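Local coordinates for Non-structural protein 11 (Prrsv 16244b, PDB 5EYI) that probably acts as a uridylate-specific endoribonuclease that degrades the 5'-polyuridines made during replication of viral RNA and so helps the virus escape host dsRNA sensors, at residues F19-T24 and W37-T42. The protein carries 1 engineered substitution. Numbering follows the deposited sequence.
Sequences FSPDLT and WPVVTT
Ser20 sits at the tight middle of this contact, where an ST turn and ST motif dock onto the edge of strand 39-41 in the N-terminal domain of nsp11. Its OG, turned anti to the backbone N (chi1 -176°), donates to Val40 O at 2.6 Å and accepts from the backbone N of both Asp22 and Leu23. One hydroxyl therefore braces the turn and ties it to the strand. One residue back from Ser20, Val40 N donates to Phe19 O at 3.0 Å, and Val39 CA-H leans on the same oxygen. Pro21 CD rests on Val39 CB at 3.9 Å, while Val40 turns its CG2 toward Leu23 CD1; Phe26 and Leu52 also pack against Val40.

The Phe19 end is looser. Trp37 is exposed, and the Phe19 ring presents its CD2-CE2 edge to one face of the indole in a T-shaped stack, with centroids 5.0 Å apart and planes at 76°. Here the backbones are joined through a water, which accepts from Phe19 N and donates to Pro38 O.

At the other end Asp22, partly exposed, is held by three bonds that fix its carboxylate. Its OD1 takes Thr41 OG1 at 2.7 Å from above the carboxylate plane; that threonine oxygen also bonds to Gln43 N. OD2 accepts twice from Thr42: OG1 comes nearly end-on to the C-O bond, and Thr42 N lies 3.1 Å from Asp22 OD2, on its syn lone pair, its N-H almost straight at 172°.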
# COMPACT_ATOMS: atom_id res chain seq x y z
N PHE A 19 29.57 15.30 -4.20
CA PHE A 19 30.58 16.34 -4.37
C PHE A 19 30.13 17.41 -5.36
O PHE A 19 29.45 17.11 -6.33
CB PHE A 19 31.92 15.76 -4.85
CG PHE A 19 32.75 15.14 -3.75
CD1 PHE A 19 33.12 15.89 -2.63
CD2 PHE A 19 33.20 13.83 -3.85
CE1 PHE A 19 33.88 15.33 -1.62
CE2 PHE A 19 33.98 13.27 -2.84
CZ PHE A 19 34.31 14.02 -1.72
N SER A 20 30.54 18.65 -5.11
CA SER A 20 30.37 19.73 -6.06
C SER A 20 31.58 20.65 -6.01
O SER A 20 32.01 21.03 -4.92
CB SER A 20 29.14 20.57 -5.73
OG SER A 20 28.96 21.57 -6.72
N PRO A 21 32.11 21.04 -7.18
CA PRO A 21 33.12 22.09 -7.16
C PRO A 21 32.55 23.48 -6.85
O PRO A 21 33.29 24.30 -6.32
CB PRO A 21 33.71 22.04 -8.57
CG PRO A 21 32.61 21.51 -9.41
CD PRO A 21 31.84 20.56 -8.55
N ASP A 22 31.27 23.72 -7.14
CA ASP A 22 30.70 25.09 -7.12
C ASP A 22 29.52 25.35 -6.18
O ASP A 22 29.34 26.47 -5.75
CB ASP A 22 30.32 25.53 -8.55
CG ASP A 22 29.34 24.56 -9.24
OD1 ASP A 22 29.61 23.34 -9.25
OD2 ASP A 22 28.33 25.03 -9.81
N LEU A 23 28.73 24.33 -5.86
CA LEU A 23 27.50 24.48 -5.07
C LEU A 23 27.74 24.28 -3.58
O LEU A 23 28.22 23.23 -3.17
CB LEU A 23 26.46 23.47 -5.54
CG LEU A 23 25.91 23.70 -6.95
CD1 LEU A 23 25.07 22.51 -7.39
CD2 LEU A 23 25.09 24.99 -6.98
N THR A 24 27.38 25.28 -2.78
CA THR A 24 27.74 25.29 -1.37
C THR A 24 27.00 24.26 -0.53
O THR A 24 27.52 23.83 0.49
CB THR A 24 27.54 26.67 -0.72
OG1 THR A 24 26.19 27.12 -0.92
CG2 THR A 24 28.51 27.67 -1.32
N TRP A 37 35.37 12.29 -10.11
CA TRP A 37 34.26 12.06 -9.18
C TRP A 37 32.93 12.41 -9.84
O TRP A 37 32.89 13.31 -10.67
CB TRP A 37 34.44 12.93 -7.94
CG TRP A 37 35.50 12.42 -7.06
CD1 TRP A 37 36.81 12.76 -7.08
CD2 TRP A 37 35.35 11.44 -6.03
NE1 TRP A 37 37.50 12.07 -6.12
CE2 TRP A 37 36.63 11.25 -5.46
CE3 TRP A 37 34.26 10.71 -5.54
CZ2 TRP A 37 36.85 10.35 -4.42
CZ3 TRP A 37 34.48 9.82 -4.49
CH2 TRP A 37 35.77 9.65 -3.95
N PRO A 38 31.85 11.70 -9.49
CA PRO A 38 30.54 12.25 -9.89
C PRO A 38 30.33 13.61 -9.22
O PRO A 38 30.50 13.72 -8.00
CB PRO A 38 29.54 11.21 -9.38
CG PRO A 38 30.34 9.98 -9.11
CD PRO A 38 31.71 10.45 -8.74
N VAL A 39 29.99 14.63 -10.00
CA VAL A 39 29.82 15.97 -9.44
C VAL A 39 28.46 16.56 -9.80
O VAL A 39 28.01 16.45 -10.92
CB VAL A 39 30.97 16.93 -9.84
CG1 VAL A 39 32.24 16.60 -9.07
CG2 VAL A 39 31.22 16.89 -11.35
N VAL A 40 27.81 17.17 -8.81
CA VAL A 40 26.60 17.94 -9.02
C VAL A 40 27.06 19.39 -9.13
O VAL A 40 27.90 19.84 -8.35
CB VAL A 40 25.53 17.73 -7.92
CG1 VAL A 40 26.07 18.00 -6.51
CG2 VAL A 40 24.30 18.58 -8.20
N THR A 41 26.54 20.09 -10.12
CA THR A 41 27.11 21.36 -10.53
C THR A 41 26.11 22.15 -11.38
O THR A 41 25.13 21.59 -11.88
CB THR A 41 28.40 21.13 -11.35
OG1 THR A 41 29.02 22.38 -11.66
CG2 THR A 41 28.11 20.35 -12.65
N THR A 42 26.35 23.46 -11.52
CA THR A 42 25.62 24.27 -12.50
C THR A 42 26.47 24.56 -13.74
O THR A 42 26.00 25.24 -14.66
CB THR A 42 25.08 25.59 -11.92
OG1 THR A 42 26.16 26.42 -11.50
CG2 THR A 42 24.18 25.31 -10.74
O HOH W 1 29.81 12.69 -5.58